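Local coordinates for protein 2-pyrone-4,6-dicarboxylic acid hydrolase, putative (Pseudomonas putida, PDB 2FFI) that probably hydrolyses the lactone ring of 2-pyrone-4,6-dicarboxylate and has the TIM-barrel fold of the amidohydrolase family, at residues A[21-26]-A[37-42]; A[87-92]-A[107-112]; A[152-157]-A[186-191]; A[168-173]-A[201-206]. All coordinates share one frame; numbering follows the deposited sequence.

Interaction 1: A[21-26]-A[37-42]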
loop_
_atom_site.group_PDB
_atom_site.type_symbol
_atom_site.label_atom_id
_atom_site.label_comp_id
_atom_site.label_asym_id
_atom_site.label_seq_id
_atom_site.Cartn_x
_atom_site.Cartn_y
_atom_site.Cartn_z
ATOM N N VAL A 21 11.067 0.863 4.717
ATOM C CA VAL A 21 12.234 1.166 5.533
ATOM C C VAL A 21 13.282 0.104 5.213
ATOM O O VAL A 21 12.941 -1.039 4.921
ATOM C CB VAL A 21 11.929 1.192 7.092
ATOM C CG1 VAL A 21 10.911 2.268 7.405
ATOM C CG2 VAL A 21 11.459 -0.183 7.599
ATOM N N PHE A 22 14.553 0.497 5.227
ATOM C CA PHE A 22 15.657 -0.426 4.948
ATOM C C PHE A 22 16.959 0.296 5.227
ATOM O O PHE A 22 17.066 1.473 4.953
ATOM C CB PHE A 22 15.589 -0.940 3.492
ATOM C CG PHE A 22 15.310 0.130 2.470
ATOM C CD1 PHE A 22 16.339 0.907 1.951
ATOM C CD2 PHE A 22 14.015 0.342 2.011
ATOM C CE1 PHE A 22 16.086 1.872 0.986
ATOM C CE2 PHE A 22 13.751 1.309 1.045
ATOM C CZ PHE A 22 14.795 2.074 0.531
ATOM N N SER A 23 17.936 -0.410 5.791
ATOM C CA SER A 23 19.219 0.192 6.135
ATOM C C SER A 23 20.287 0.043 5.048
ATOM O O SER A 23 20.468 -1.035 4.487
ATOM C CB SER A 23 19.734 -0.406 7.443
ATOM O OG SER A 23 20.932 0.225 7.853
ATOM N N ARG A 24 20.985 1.140 4.760
ATOM C CA ARG A 24 22.041 1.163 3.749
ATOM C C ARG A 24 23.191 0.251 4.178
ATOM O O ARG A 24 23.855 -0.373 3.343
ATOM C CB ARG A 24 22.527 2.610 3.545
ATOM C CG ARG A 24 23.773 2.791 2.678
ATOM C CD ARG A 24 24.072 4.279 2.457
ATOM N NE ARG A 24 25.447 4.541 2.029
ATOM C CZ ARG A 24 26.001 4.084 0.907
ATOM N NH1 ARG A 24 25.298 3.328 0.077
ATOM N NH2 ARG A 24 27.264 4.382 0.616
ATOM N N GLY A 25 23.420 0.177 5.484
ATOM C CA GLY A 25 24.470 -0.687 5.996
ATOM C C GLY A 25 24.090 -2.148 5.799
ATOM O O GLY A 25 24.959 -3.002 5.590
ATOM N N LEU A 26 22.789 -2.431 5.871
ATOM C CA LEU A 26 22.267 -3.781 5.677
ATOM C C LEU A 26 22.205 -4.111 4.186
ATOM O O LEU A 26 22.413 -5.253 3.788
ATOM C CB LEU A 26 20.869 -3.912 6.309
ATOM C CG LEU A 26 20.011 -5.161 6.017
ATOM C CD1 LEU A 26 20.785 -6.451 6.301
ATOM C CD2 LEU A 26 18.755 -5.096 6.874
ATOM N N ASN A 37 20.550 2.290 -2.328
ATOM C CA ASN A 37 21.676 3.212 -2.276
ATOM C C ASN A 37 21.677 4.072 -1.020
ATOM O O ASN A 37 22.683 4.141 -0.304
ATOM C CB ASN A 37 21.686 4.102 -3.516
ATOM C CG ASN A 37 22.797 5.119 -3.475
ATOM O OD1 ASN A 37 22.593 6.250 -3.046
ATOM N ND2 ASN A 37 23.992 4.713 -3.885
ATOM N N TYR A 38 20.558 4.741 -0.771
ATOM C CA TYR A 38 20.437 5.577 0.410
ATOM C C TYR A 38 19.878 4.732 1.545
ATOM O O TYR A 38 19.518 3.565 1.359
ATOM C CB TYR A 38 19.524 6.764 0.134
ATOM C CG TYR A 38 18.187 6.361 -0.407
ATOM C CD1 TYR A 38 17.141 6.019 0.447
ATOM C CD2 TYR A 38 17.973 6.289 -1.779
ATOM C CE1 TYR A 38 15.909 5.615 -0.054
ATOM C CE2 TYR A 38 16.750 5.885 -2.295
ATOM C CZ TYR A 38 15.723 5.549 -1.429
ATOM O OH TYR A 38 14.519 5.137 -1.940
ATOM N N ASP A 39 19.803 5.333 2.724
ATOM C CA ASP A 39 19.327 4.633 3.903
ATOM C C ASP A 39 17.975 5.160 4.362
ATOM O O ASP A 39 17.774 6.370 4.463
ATOM C CB ASP A 39 20.372 4.774 5.015
ATOM C CG ASP A 39 20.160 3.792 6.145
ATOM O OD1 ASP A 39 21.067 3.648 6.997
ATOM O OD2 ASP A 39 19.079 3.170 6.181
ATOM N N ALA A 40 17.048 4.244 4.636
ATOM C CA ALA A 40 15.699 4.606 5.085
ATOM C C ALA A 40 15.412 3.948 6.429
ATOM O O ALA A 40 14.480 3.160 6.561
ATOM C CB ALA A 40 14.664 4.165 4.047
ATOM N N PRO A 41 16.210 4.279 7.455
ATOM C CA PRO A 41 16.017 3.693 8.784
ATOM C C PRO A 41 14.667 4.041 9.425
ATOM O O PRO A 41 14.024 5.029 9.068
ATOM C CB PRO A 41 17.204 4.243 9.570
ATOM C CG PRO A 41 17.370 5.608 9.000
ATOM C CD PRO A 41 17.199 5.372 7.503
ATOM N N LEU A 42 14.249 3.221 10.378
ATOM C CA LEU A 42 12.981 3.435 11.049
ATOM C C LEU A 42 12.959 4.858 11.615
ATOM O O LEU A 42 11.998 5.602 11.434
ATOM C CB LEU A 42 12.805 2.413 12.175
ATOM C CG LEU A 42 11.485 1.668 12.342
ATOM C CD1 LEU A 42 11.464 1.100 13.736
ATOM C CD2 LEU A 42 10.294 2.578 12.136
#
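With CG set between backbone N and carbonyl carbon (chi1 45°), the F22 ring folds back under A40, and Y38, turned about its first bond in much the same way, brings its own ring obliquely up to it. The methyl CB of A40 sits over the centre of the F22 face, 4.0 Å from the centroid and nearly on the ring normal, a CH-pi contact. The small alanine suits this place because its single methyl can rest directly on the ring face, with no further side-chain atoms in the way. The two aromatic planes are 46° apart, F22 CZ lying 3.8 Å from Y38 CE1. Backbones join where F22 and A40 form one antiparallel hydrogen-bonded bridge: A40 N gives to F22 O at 2.8 Å, and F22 N gives to A40 O at 3.0 Å. The bridge ties together the loop that follows strand 15-16 in this TIM barrel, closing the excursion through helix 24-29 just before helix 42-51. S23, at the N-cap of the first helix, accepts a weak bond from G25 N. R24 suits its solvent-exposed position: its long, extended chain reaches along the partner segment until NH1 makes a weak, bent bond of 2.8 Å to N37 O. F64 meets the F22 ring edge-to-face, and E243 binds the Y38 hydroxyl.

Interaction 2: A[87-92]-A[107-112]. With PO4 (phosphate ion), chain C.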
loop_
_atom_site.group_PDB
_atom_site.type_symbol
_atom_site.label_atom_id
_atom_site.label_comp_id
_atom_site.label_asym_id
_atom_site.label_seq_id
_atom_site.Cartn_x
_atom_site.Cartn_y
_atom_site.Cartn_z
ATOM N N VAL A 87 3.813 -7.790 4.462
ATOM C CA VAL A 87 4.996 -8.506 3.983
ATOM C C VAL A 87 4.813 -9.212 2.627
ATOM O O VAL A 87 3.754 -9.122 1.994
ATOM C CB VAL A 87 5.461 -9.571 5.025
ATOM C CG1 VAL A 87 5.833 -8.905 6.336
ATOM C CG2 VAL A 87 4.370 -10.607 5.249
HETATM N N MSE A 88 5.875 -9.878 2.177
HETATM C CA MSE A 88 5.847 -10.651 0.939
HETATM C C MSE A 88 6.240 -12.076 1.320
HETATM O O MSE A 88 7.289 -12.311 1.912
HETATM C CB MSE A 88 6.797 -10.062 -0.111
HETATM C CG MSE A 88 6.243 -8.798 -0.783
HETATM SE SE MSE A 88 7.278 -8.107 -2.305
HETATM C CE MSE A 88 6.638 -9.371 -3.669
ATOM N N LEU A 89 5.376 -13.028 1.003
ATOM C CA LEU A 89 5.616 -14.419 1.363
ATOM C C LEU A 89 5.968 -15.320 0.190
ATOM O O LEU A 89 5.514 -15.115 -0.936
ATOM C CB LEU A 89 4.384 -14.975 2.063
ATOM C CG LEU A 89 3.917 -14.184 3.281
ATOM C CD1 LEU A 89 2.530 -14.671 3.678
ATOM C CD2 LEU A 89 4.903 -14.344 4.421
ATOM N N GLU A 90 6.770 -16.340 0.470
ATOM C CA GLU A 90 7.175 -17.281 -0.563
ATOM C C GLU A 90 5.945 -18.106 -0.949
ATOM O O GLU A 90 4.972 -18.165 -0.201
ATOM C CB GLU A 90 8.293 -18.189 -0.041
ATOM C CG GLU A 90 9.332 -18.617 -1.090
ATOM C CD GLU A 90 10.543 -17.698 -1.137
ATOM O OE1 GLU A 90 10.607 -16.798 -2.009
ATOM O OE2 GLU A 90 11.441 -17.874 -0.286
ATOM N N ARG A 91 5.991 -18.732 -2.119
ATOM C CA ARG A 91 4.874 -19.530 -2.615
ATOM C C ARG A 91 4.165 -20.328 -1.522
ATOM O O ARG A 91 3.049 -20.004 -1.153
ATOM C CB ARG A 91 5.348 -20.485 -3.716
ATOM C CG ARG A 91 4.218 -21.070 -4.563
ATOM C CD ARG A 91 3.826 -20.139 -5.711
ATOM N NE ARG A 91 4.720 -20.291 -6.865
ATOM C CZ ARG A 91 4.589 -19.639 -8.021
ATOM N NH1 ARG A 91 3.596 -18.775 -8.197
ATOM N NH2 ARG A 91 5.455 -19.848 -9.007
ATOM N N ASP A 92 4.806 -21.374 -1.011
ATOM C CA ASP A 92 4.196 -22.191 0.032
ATOM C C ASP A 92 4.728 -21.885 1.434
ATOM O O ASP A 92 5.888 -22.148 1.755
ATOM C CB ASP A 92 4.364 -23.683 -0.299
ATOM C CG ASP A 92 5.746 -24.019 -0.864
ATOM O OD1 ASP A 92 6.745 -23.966 -0.106
ATOM O OD2 ASP A 92 5.834 -24.341 -2.076
ATOM N N ARG A 107 -0.506 -7.282 8.868
ATOM C CA ARG A 107 -1.901 -7.551 8.577
ATOM C C ARG A 107 -2.258 -7.814 7.109
ATOM O O ARG A 107 -3.434 -7.813 6.732
ATOM C CB ARG A 107 -2.752 -6.394 9.093
ATOM C CG ARG A 107 -3.604 -6.707 10.316
ATOM C CD ARG A 107 -2.773 -7.072 11.523
ATOM N NE ARG A 107 -3.385 -6.527 12.718
ATOM C CZ ARG A 107 -2.846 -6.611 13.923
ATOM N NH1 ARG A 107 -3.470 -6.065 14.963
ATOM N NH2 ARG A 107 -1.689 -7.242 14.084
ATOM N N GLY A 108 -1.252 -8.033 6.273
ATOM C CA GLY A 108 -1.535 -8.275 4.872
ATOM C C GLY A 108 -0.334 -8.809 4.141
ATOM O O GLY A 108 0.751 -8.888 4.718
ATOM N N VAL A 109 -0.538 -9.211 2.888
ATOM C CA VAL A 109 0.549 -9.715 2.051
ATOM C C VAL A 109 0.466 -8.965 0.742
ATOM O O VAL A 109 -0.631 -8.691 0.247
ATOM C CB VAL A 109 0.443 -11.241 1.728
ATOM C CG1 VAL A 109 0.582 -12.078 2.998
ATOM C CG2 VAL A 109 -0.875 -11.542 1.055
ATOM N N ARG A 110 1.628 -8.626 0.193
ATOM C CA ARG A 110 1.710 -7.902 -1.068
ATOM C C ARG A 110 2.377 -8.804 -2.089
ATOM O O ARG A 110 3.484 -9.287 -1.878
ATOM C CB ARG A 110 2.545 -6.627 -0.913
ATOM C CG ARG A 110 2.361 -5.593 -2.040
ATOM C CD ARG A 110 3.605 -4.709 -2.175
ATOM N NE ARG A 110 3.347 -3.410 -2.809
ATOM C CZ ARG A 110 4.280 -2.471 -2.980
ATOM N NH1 ARG A 110 3.968 -1.320 -3.555
ATOM N NH2 ARG A 110 5.536 -2.685 -2.587
ATOM N N LEU A 111 1.695 -9.042 -3.194
ATOM C CA LEU A 111 2.242 -9.876 -4.253
ATOM C C LEU A 111 3.290 -9.031 -4.981
ATOM O O LEU A 111 4.403 -9.508 -5.275
ATOM C CB LEU A 111 1.125 -10.278 -5.218
ATOM C CG LEU A 111 -0.059 -11.005 -4.577
ATOM C CD1 LEU A 111 -1.074 -11.313 -5.627
ATOM C CD2 LEU A 111 0.414 -12.278 -3.900
ATOM N N ASN A 112 2.909 -7.775 -5.255
ATOM C CA ASN A 112 3.742 -6.776 -5.940
ATOM C C ASN A 112 4.338 -7.248 -7.268
ATOM O O ASN A 112 5.477 -7.709 -7.313
ATOM C CB ASN A 112 4.869 -6.299 -5.019
ATOM C CG ASN A 112 5.791 -5.285 -5.691
ATOM O OD1 ASN A 112 5.419 -4.131 -5.930
ATOM N ND2 ASN A 112 7.007 -5.719 -5.997
HETATM P P PO4 C . 6.230 1.054 -4.022
HETATM O O1 PO4 C . 6.137 -0.157 -3.168
HETATM O O2 PO4 C . 6.584 0.663 -5.410
HETATM O O3 PO4 C . 4.924 1.754 -4.033
HETATM O O4 PO4 C . 7.280 1.951 -3.482
#
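The carbonyl O of V87 is gripped by the 107-112 segment: R110 N donates to it at 2.8 Å, and V109 CA adds a CA-H...O contact at 3.3 Å. V87 N in turn donates to G108 O at 3.3 Å. One residue thus bonds to the neighbours on both sides of V109, the pattern of a parallel bridge, and it attaches the 87-92 segment to strand 108-110, an end strand of the five-stranded parallel run of the TIM barrel. Beyond the bridge L89 and V109 cross at about a right angle, CD1 against CG1; branched apolar residues suit the layer between strand and helices 95-102 and 127-136, V109 buried and L89 partly so. In selenomethionine M88, with CG anti to the carbonyl carbon and the chain straight at chi2 (-172°), SE runs past R110 O to 4.1 Å from N112 CB. R110 points the other way. Its chain, with CG anti to the backbone N (chi1 -163°), is extended, and this length carries its guanidinium from the strand to the bound phosphate, where NH2 donates to O1 at 2.7 Å. N112 OD1 lies 3.5 Å above the centre of the guanidinium, while D166 forms a salt bridge to NH1 and H167 also holds the phosphate.

Interaction 3: A[152-157]-A[186-191]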
loop_
_atom_site.group_PDB
_atom_site.type_symbol
_atom_site.label_atom_id
_atom_site.label_comp_id
_atom_site.label_asym_id
_atom_site.label_seq_id
_atom_site.Cartn_x
_atom_site.Cartn_y
_atom_site.Cartn_z
ATOM N N LEU A 152 -6.863 -9.290 -11.783
ATOM C CA LEU A 152 -6.252 -9.810 -10.567
ATOM C C LEU A 152 -7.259 -9.759 -9.417
ATOM O O LEU A 152 -7.268 -10.633 -8.555
ATOM C CB LEU A 152 -5.006 -8.997 -10.221
ATOM N N VAL A 153 -8.111 -8.736 -9.418
ATOM C CA VAL A 153 -9.131 -8.567 -8.383
ATOM C C VAL A 153 -10.203 -9.645 -8.486
ATOM O O VAL A 153 -10.628 -10.196 -7.472
ATOM C CB VAL A 153 -9.833 -7.192 -8.481
ATOM C CG1 VAL A 153 -10.985 -7.137 -7.498
ATOM C CG2 VAL A 153 -8.847 -6.074 -8.203
ATOM N N ARG A 154 -10.633 -9.927 -9.717
ATOM C CA ARG A 154 -11.659 -10.932 -9.978
ATOM C C ARG A 154 -11.153 -12.350 -9.758
ATOM O O ARG A 154 -11.938 -13.289 -9.603
ATOM C CB ARG A 154 -12.220 -10.789 -11.405
ATOM C CG ARG A 154 -13.494 -9.938 -11.485
ATOM C CD ARG A 154 -14.190 -10.073 -12.831
ATOM N NE ARG A 154 -13.603 -9.222 -13.871
ATOM C CZ ARG A 154 -14.005 -7.981 -14.151
ATOM N NH1 ARG A 154 -13.401 -7.298 -15.114
ATOM N NH2 ARG A 154 -15.015 -7.422 -13.481
ATOM N N ALA A 155 -9.835 -12.498 -9.740
ATOM C CA ALA A 155 -9.221 -13.798 -9.520
ATOM C C ALA A 155 -9.170 -14.072 -8.016
ATOM O O ALA A 155 -9.374 -15.200 -7.578
ATOM C CB ALA A 155 -7.818 -13.814 -10.107
ATOM N N LEU A 156 -8.904 -13.033 -7.230
ATOM C CA LEU A 156 -8.836 -13.165 -5.776
ATOM C C LEU A 156 -10.221 -12.996 -5.166
ATOM O O LEU A 156 -10.421 -13.210 -3.969
ATOM C CB LEU A 156 -7.913 -12.103 -5.186
ATOM C CG LEU A 156 -6.456 -12.116 -5.625
ATOM C CD1 LEU A 156 -5.778 -10.871 -5.120
ATOM C CD2 LEU A 156 -5.778 -13.358 -5.107
ATOM N N GLN A 157 -11.166 -12.594 -6.006
ATOM C CA GLN A 157 -12.545 -12.359 -5.614
ATOM C C GLN A 157 -13.177 -13.573 -4.906
ATOM O O GLN A 157 -13.720 -13.444 -3.811
ATOM C CB GLN A 157 -13.354 -11.998 -6.874
ATOM C CG GLN A 157 -14.550 -11.090 -6.673
ATOM C CD GLN A 157 -14.170 -9.629 -6.528
ATOM O OE1 GLN A 157 -13.450 -9.248 -5.601
ATOM N NE2 GLN A 157 -14.656 -8.801 -7.450
ATOM N N LEU A 186 -14.081 1.565 -11.897
ATOM C CA LEU A 186 -15.185 2.396 -11.411
ATOM C C LEU A 186 -16.517 1.705 -11.588
ATOM O O LEU A 186 -17.563 2.283 -11.308
ATOM C CB LEU A 186 -15.242 3.721 -12.167
ATOM C CG LEU A 186 -13.964 4.528 -12.264
ATOM C CD1 LEU A 186 -14.233 5.758 -13.087
ATOM C CD2 LEU A 186 -13.478 4.879 -10.880
ATOM N N THR A 187 -16.476 0.469 -12.065
ATOM C CA THR A 187 -17.692 -0.287 -12.308
ATOM C C THR A 187 -17.521 -1.694 -11.769
ATOM O O THR A 187 -18.421 -2.522 -11.877
ATOM C CB THR A 187 -17.992 -0.377 -13.826
ATOM O OG1 THR A 187 -17.800 0.907 -14.430
ATOM C CG2 THR A 187 -19.429 -0.812 -14.069
ATOM N N LEU A 188 -16.362 -1.961 -11.179
ATOM C CA LEU A 188 -16.070 -3.291 -10.646
ATOM C C LEU A 188 -17.140 -3.797 -9.685
ATOM O O LEU A 188 -17.902 -3.019 -9.115
ATOM C CB LEU A 188 -14.714 -3.296 -9.939
ATOM C CG LEU A 188 -14.158 -4.659 -9.521
ATOM C CD1 LEU A 188 -13.960 -5.548 -10.751
ATOM C CD2 LEU A 188 -12.833 -4.453 -8.798
ATOM N N SER A 189 -17.190 -5.116 -9.522
ATOM C CA SER A 189 -18.145 -5.759 -8.632
ATOM C C SER A 189 -17.445 -6.145 -7.333
ATOM O O SER A 189 -17.139 -7.315 -7.104
ATOM C CB SER A 189 -18.736 -7.006 -9.300
ATOM O OG SER A 189 -17.727 -7.882 -9.767
ATOM N N GLY A 190 -17.181 -5.151 -6.489
ATOM C CA GLY A 190 -16.517 -5.405 -5.220
ATOM C C GLY A 190 -17.490 -5.348 -4.060
ATOM O O GLY A 190 -18.016 -4.282 -3.740
ATOM N N ARG A 191 -17.726 -6.492 -3.428
ATOM C CA ARG A 191 -18.650 -6.573 -2.303
ATOM C C ARG A 191 -18.049 -5.939 -1.055
ATOM O O ARG A 191 -17.939 -6.589 -0.010
ATOM C CB ARG A 191 -19.001 -8.029 -1.994
ATOM C CG ARG A 191 -19.367 -8.889 -3.192
ATOM C CD ARG A 191 -20.047 -10.175 -2.719
ATOM N NE ARG A 191 -19.701 -11.341 -3.529
ATOM C CZ ARG A 191 -18.495 -11.903 -3.559
ATOM N NH1 ARG A 191 -17.506 -11.407 -2.823
ATOM N NH2 ARG A 191 -18.279 -12.964 -4.327
#
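Flat groups frame this contact: the R154 guanidinium meets L188 CD1 obliquely, its NH2 coming to 3.5 Å, while the R191 guanidinium turns an edge toward Q157 O, with NH1 4.4 Å away. Between them lies the amide of Q157. The contact belongs to the outer layer of the TIM barrel, joining the C-terminal end of helix 149-156 to the loop that leads from helix 182-185 into strand 194-199, so that two successive beta-alpha units touch on the outside of the barrel. Its apolar centre is L188. With CG anti to the backbone N (chi1 -170°), its two methyls divide the work: CD2 packs 3.5 Å from V153 CG1, and CD1 is the one that meets the arginine. V153 suits the junction because it is short and branched; besides meeting L188 it touches L142, I163 and I165 of the barrel strands. R154 is long enough to run past L188 in the opposite direction, and its bend at chi3 (-82°) brings the flat head to the leucine, at an exposed position where the charge can remain in solvent. Its NH1 has a long, weak ion pair with E184. Q157 folds at chi2 (79°) to bring its amide against the partner backbone, where NE2 stands 2.9 Å from S189 O at an angle too poor for a hydrogen bond and 4.0 Å from S189 OG.

Interaction 4: A[168-173]-A[201-206]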
loop_
_atom_site.group_PDB
_atom_site.type_symbol
_atom_site.label_atom_id
_atom_site.label_comp_id
_atom_site.label_asym_id
_atom_site.label_seq_id
_atom_site.Cartn_x
_atom_site.Cartn_y
_atom_site.Cartn_z
ATOM N N PHE A 168 -3.974 4.425 -6.667
ATOM C CA PHE A 168 -5.079 4.654 -7.596
ATOM C C PHE A 168 -5.246 3.528 -8.607
ATOM O O PHE A 168 -6.069 3.611 -9.524
ATOM C CB PHE A 168 -4.838 5.953 -8.356
ATOM C CG PHE A 168 -4.839 7.178 -7.488
ATOM C CD1 PHE A 168 -6.024 7.856 -7.228
ATOM C CD2 PHE A 168 -3.649 7.691 -6.978
ATOM C CE1 PHE A 168 -6.023 9.022 -6.488
ATOM C CE2 PHE A 168 -3.642 8.864 -6.230
ATOM C CZ PHE A 168 -4.833 9.533 -5.990
ATOM N N GLY A 169 -4.479 2.465 -8.441
ATOM C CA GLY A 169 -4.580 1.380 -9.387
ATOM C C GLY A 169 -3.513 1.555 -10.445
ATOM O O GLY A 169 -3.492 0.834 -11.444
ATOM N N ARG A 170 -2.621 2.516 -10.218
ATOM C CA ARG A 170 -1.526 2.794 -11.135
ATOM C C ARG A 170 -2.053 3.008 -12.552
ATOM O O ARG A 170 -1.646 2.331 -13.489
ATOM C CB ARG A 170 -0.539 1.634 -11.123
ATOM C CG ARG A 170 0.916 2.018 -11.302
ATOM C CD ARG A 170 1.518 2.567 -10.018
ATOM N NE ARG A 170 2.977 2.477 -10.003
ATOM C CZ ARG A 170 3.777 3.072 -10.882
ATOM N NH1 ARG A 170 5.104 2.937 -10.790
ATOM N NH2 ARG A 170 3.246 3.800 -11.854
ATOM N N PRO A 171 -2.997 3.936 -12.721
ATOM C CA PRO A 171 -3.548 4.206 -14.046
ATOM C C PRO A 171 -2.625 5.208 -14.732
ATOM O O PRO A 171 -1.576 5.569 -14.183
ATOM C CB PRO A 171 -4.920 4.798 -13.723
ATOM C CG PRO A 171 -4.612 5.630 -12.521
ATOM C CD PRO A 171 -3.714 4.711 -11.695
ATOM N N ASP A 172 -3.029 5.663 -15.913
ATOM C CA ASP A 172 -2.262 6.627 -16.706
ATOM C C ASP A 172 -2.871 8.027 -16.557
ATOM O O ASP A 172 -3.922 8.302 -17.134
ATOM C CB ASP A 172 -2.314 6.223 -18.184
ATOM C CG ASP A 172 -0.942 6.159 -18.835
ATOM O OD1 ASP A 172 -0.217 7.184 -18.831
ATOM O OD2 ASP A 172 -0.595 5.074 -19.365
ATOM N N ALA A 173 -2.213 8.911 -15.808
ATOM C CA ALA A 173 -2.716 10.275 -15.598
ATOM C C ALA A 173 -3.084 10.991 -16.897
ATOM O O ALA A 173 -4.006 11.811 -16.924
ATOM C CB ALA A 173 -1.692 11.099 -14.838
ATOM N N ILE A 201 0.982 9.918 -6.255
ATOM C CA ILE A 201 0.419 10.367 -7.518
ATOM C C ILE A 201 1.579 10.610 -8.485
ATOM O O ILE A 201 1.402 10.538 -9.694
ATOM C CB ILE A 201 -0.429 11.665 -7.391
ATOM C CG1 ILE A 201 0.494 12.876 -7.340
ATOM C CG2 ILE A 201 -1.318 11.589 -6.171
ATOM C CD1 ILE A 201 -0.178 14.141 -7.842
ATOM N N TYR A 202 2.767 10.877 -7.951
ATOM C CA TYR A 202 3.923 11.133 -8.805
ATOM C C TYR A 202 4.348 9.913 -9.618
ATOM O O TYR A 202 5.403 9.922 -10.258
ATOM C CB TYR A 202 5.108 11.612 -7.982
ATOM C CG TYR A 202 5.425 10.720 -6.822
ATOM C CD1 TYR A 202 4.914 10.992 -5.555
ATOM C CD2 TYR A 202 6.250 9.607 -6.984
ATOM C CE1 TYR A 202 5.219 10.184 -4.471
ATOM C CE2 TYR A 202 6.562 8.786 -5.907
ATOM C CZ TYR A 202 6.045 9.082 -4.648
ATOM O OH TYR A 202 6.356 8.291 -3.562
ATOM N N ARG A 203 3.522 8.871 -9.604
ATOM C CA ARG A 203 3.808 7.646 -10.347
ATOM C C ARG A 203 2.893 7.478 -11.558
ATOM O O ARG A 203 3.062 6.556 -12.351
ATOM C CB ARG A 203 3.654 6.437 -9.422
ATOM C CG ARG A 203 4.753 6.323 -8.395
ATOM C CD ARG A 203 4.591 5.083 -7.541
ATOM N NE ARG A 203 5.558 5.039 -6.447
ATOM C CZ ARG A 203 6.850 4.757 -6.593
ATOM N NH1 ARG A 203 7.646 4.737 -5.530
ATOM N NH2 ARG A 203 7.349 4.493 -7.795
ATOM N N LEU A 204 1.932 8.381 -11.704
ATOM C CA LEU A 204 0.985 8.310 -12.803
ATOM C C LEU A 204 1.510 8.592 -14.208
ATOM O O LEU A 204 0.738 8.984 -15.082
ATOM C CB LEU A 204 -0.215 9.212 -12.498
ATOM C CG LEU A 204 -1.245 8.648 -11.497
ATOM C CD1 LEU A 204 -0.758 7.307 -10.920
ATOM C CD2 LEU A 204 -1.510 9.659 -10.377
ATOM N N GLN A 205 2.809 8.381 -14.428
ATOM C CA GLN A 205 3.425 8.581 -15.746
ATOM C C GLN A 205 3.176 9.942 -16.364
ATOM O O GLN A 205 3.219 10.091 -17.584
ATOM C CB GLN A 205 2.934 7.532 -16.747
ATOM C CG GLN A 205 3.908 6.416 -17.009
ATOM C CD GLN A 205 4.240 5.663 -15.748
ATOM O OE1 GLN A 205 5.225 5.965 -15.057
ATOM N NE2 GLN A 205 3.407 4.676 -15.426
ATOM N N GLY A 206 2.914 10.938 -15.540
ATOM C CA GLY A 206 2.661 12.249 -16.099
ATOM C C GLY A 206 3.443 13.352 -15.429
ATOM O O GLY A 206 4.371 13.106 -14.644
#
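L204, buried and with the largest area in this contact, and A173, whose N bonds to L204 O at 3.0 Å, make the close-packed side, whereas Q205 on the solvent side touches its neighbours only lightly. Alanine suits its spot because its single methyl allows the two backbones to approach closely. The L204 side chain, with CG anti to its own carbonyl carbon, extends CD1 to 4.0 Å from P171 CD, and deeper in, F168 CE2 meets I201 CG2 at 3.6 Å as the two side chains lie side by side. The segments are the loops following strands 163-165 and 194-199, adjacent parallel strands of the TIM barrel, and so they meet at the C-terminal end of the barrel, where this fold carries its active sites. Toward the bound phosphate, R170 bends at chi2 (78°) and lays its guanidinium over R203, whose CB lies 3.6 Å above the centre of that flat group. The two guanidinium planes are 44° apart. R203 itself is extended from CG to NE, long enough to approach the phosphate, and its head is steadied by a salt bridge from NE to D236 and a bond from NH1 to T240 O. Q205, a flexible polar residue, suits its exposed position on the looser side, where D172 OD1 comes only to 3.8 Å from Q205 CB, with carboxylate and amide planes nearly perpendicular. That carboxylate has its salt bridge with R174.

How the interactions relate
Interactions 2 and 4 approach the same phosphate: R110 of interaction 2 binds it directly, H167 just before the 168-173 segment shares it, and R203 of interaction 4 has a long, weak ion pair with it. The ion probably comes from the crystallisation liquor but is consistent with an anion-binding active site at the C-terminal end of the barrel. These two contacts have centres about 23 Å apart and nearest atoms about 7 Å apart. Interactions 3 and 4 alternate along the chain and share the unit that begins with strand 163-165: interaction 3 ties its far end to the unit before it, interaction 4 its first loop to the unit after it. Interactions 1 and 3 lie on opposite sides of the chain's centre.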